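Local coordinates for hemoglobin subunit beta (Mustelus griseus, PDB 1GCV), which carries oxygen from the gills to the peripheral tissues as the heme-bearing beta chain of a tetrameric hemoglobin, at residues C111-P114 / H115-G118. Residues are numbered along the deposited sequence; the frame is centred on the assembly and turned at random.
Sequences CFTP and HIQG
The Phe112 ring has Gln117 N over one face, displaced from the ring centre, and Phe112 itself is the centre of an inverse gamma turn just before a helix cap. That turn is closed by a weak bond from Thr113 N to Cys111 O. Phe112 CE2 meets Gln117 CB at 3.6 Å, while Phe112 CD1 touches Ile116 CG2 at 3.8 Å. Thr113 then grips the first turn of helix 114-132 twice. Thr113 OG1 accepts from Ile116 N at 3.2 Å, with an N-H...O angle of 164°, and is equally close to Ile116 CG1. A chi1 of 68° points OG1 at that amide. Thr113 O takes the next amide, Gln117 N, at 2.8 Å, and the donor lies almost in line with the C=O. Thr113 is thus the N-cap of the last long helix of the globin fold, and Pro114 is its first residue. Pro114 O continues the pattern with a bond from Gly118 N at 2.9 Å. The Phe112 ring also packs on Ile101, Leu104 and Ala105 of helix 93-108, which ties the loop to that helix. Arg31 of a neighbouring hemoglobin chain donates to both Phe112 O and Gln117 OE1, placing this corner at a subunit interface. Gln117 CB lies against the ring, and the extended chain, with chi1 171°, carries OE1 away from it to that arginine.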
ATOM      1  N   CYS B 111     -11.169  15.382  21.400  1.00 28.91           N
ATOM      2  CA  CYS B 111     -12.391  14.589  21.415  1.00 27.06           C
ATOM      3  C   CYS B 111     -12.352  13.538  20.313  1.00 26.86           C
ATOM      4  O   CYS B 111     -13.166  12.606  20.303  1.00 23.20           O
ATOM      5  CB  CYS B 111     -13.612  15.484  21.236  1.00 31.09           C
ATOM      6  SG  CYS B 111     -14.233  16.110  22.799  1.00 38.64           S
ATOM      7  N   PHE B 112     -11.411  13.698  19.384  1.00 19.65           N
ATOM      8  CA  PHE B 112     -11.248  12.741  18.300  1.00 20.42           C
ATOM      9  C   PHE B 112     -10.243  11.705  18.789  1.00 22.43           C
ATOM     10  O   PHE B 112      -9.062  11.737  18.432  1.00 22.18           O
ATOM     11  CB  PHE B 112     -10.721  13.420  17.036  1.00 20.17           C
ATOM     12  CG  PHE B 112     -10.969  12.626  15.779  1.00 18.86           C
ATOM     13  CD1 PHE B 112     -12.269  12.425  15.312  1.00 18.41           C
ATOM     14  CD2 PHE B 112      -9.909  12.074  15.066  1.00 18.28           C
ATOM     15  CE1 PHE B 112     -12.513  11.685  14.151  1.00 17.34           C
ATOM     16  CE2 PHE B 112     -10.137  11.330  13.901  1.00 16.96           C
ATOM     17  CZ  PHE B 112     -11.443  11.135  13.442  1.00 17.64           C
ATOM     18  N   THR B 113     -10.738  10.787  19.612  1.00 20.69           N
ATOM     19  CA  THR B 113      -9.930   9.730  20.207  1.00 21.41           C
ATOM     20  C   THR B 113      -9.599   8.605  19.234  1.00 20.06           C
ATOM     21  O   THR B 113     -10.231   8.476  18.185  1.00 19.58           O
ATOM     22  CB  THR B 113     -10.666   9.114  21.410  1.00 23.39           C
ATOM     23  OG1 THR B 113     -11.822   8.397  20.952  1.00 22.20           O
ATOM     24  CG2 THR B 113     -11.105  10.201  22.372  1.00 26.73           C
ATOM     25  N   PRO B 114      -8.569   7.797  19.556  1.00 18.60           N
ATOM     26  CA  PRO B 114      -8.181   6.677  18.691  1.00 19.39           C
ATOM     27  C   PRO B 114      -9.385   5.790  18.368  1.00 18.46           C
ATOM     28  O   PRO B 114      -9.516   5.284  17.252  1.00 19.06           O
ATOM     29  CB  PRO B 114      -7.118   5.943  19.511  1.00 20.43           C
ATOM     30  CG  PRO B 114      -6.505   7.021  20.344  1.00 21.38           C
ATOM     31  CD  PRO B 114      -7.661   7.932  20.710  1.00 19.58           C
ATOM     32  N   HIS B 115     -10.266   5.614  19.352  1.00 21.30           N
ATOM     33  CA  HIS B 115     -11.465   4.803  19.173  1.00 20.38           C
ATOM     34  C   HIS B 115     -12.411   5.460  18.164  1.00 18.41           C
ATOM     35  O   HIS B 115     -12.932   4.791  17.264  1.00 19.00           O
ATOM     36  CB  HIS B 115     -12.184   4.604  20.512  1.00 23.11           C
ATOM     37  CG  HIS B 115     -13.469   3.848  20.397  1.00 26.52           C
ATOM     38  ND1 HIS B 115     -14.701   4.444  20.561  1.00 28.02           N
ATOM     39  CD2 HIS B 115     -13.716   2.553  20.089  1.00 26.30           C
ATOM     40  CE1 HIS B 115     -15.651   3.550  20.356  1.00 27.53           C
ATOM     41  NE2 HIS B 115     -15.079   2.394  20.068  1.00 30.49           N
ATOM     42  N   ILE B 116     -12.631   6.764  18.313  1.00 19.16           N
ATOM     43  CA  ILE B 116     -13.498   7.496  17.392  1.00 20.55           C
ATOM     44  C   ILE B 116     -12.896   7.489  15.978  1.00 20.17           C
ATOM     45  O   ILE B 116     -13.623   7.353  14.993  1.00 18.95           O
ATOM     46  CB  ILE B 116     -13.705   8.957  17.845  1.00 20.26           C
ATOM     47  CG1 ILE B 116     -14.415   8.990  19.200  1.00 24.88           C
ATOM     48  CG2 ILE B 116     -14.530   9.706  16.812  1.00 22.08           C
ATOM     49  CD1 ILE B 116     -15.797   8.366  19.184  1.00 27.63           C
ATOM     50  N   GLN B 117     -11.573   7.638  15.881  1.00 18.66           N
ATOM     51  CA  GLN B 117     -10.900   7.623  14.582  1.00 17.07           C
ATOM     52  C   GLN B 117     -11.127   6.260  13.941  1.00 17.44           C
ATOM     53  O   GLN B 117     -11.326   6.162  12.730  1.00 21.52           O
ATOM     54  CB  GLN B 117      -9.393   7.865  14.732  1.00 15.11           C
ATOM     55  CG  GLN B 117      -8.608   7.637  13.430  1.00 17.35           C
ATOM     56  CD  GLN B 117      -7.108   7.853  13.570  1.00 16.94           C
ATOM     57  OE1 GLN B 117      -6.606   8.154  14.650  1.00 20.52           O
ATOM     58  NE2 GLN B 117      -6.384   7.697  12.464  1.00 17.26           N
ATOM     59  N   GLY B 118     -11.089   5.213  14.762  1.00 17.12           N
ATOM     60  CA  GLY B 118     -11.311   3.864  14.271  1.00 15.74           C
ATOM     61  C   GLY B 118     -12.678   3.691  13.625  1.00 16.32           C
ATOM     62  O   GLY B 118     -12.805   2.978  12.637  1.00 16.81           O
TER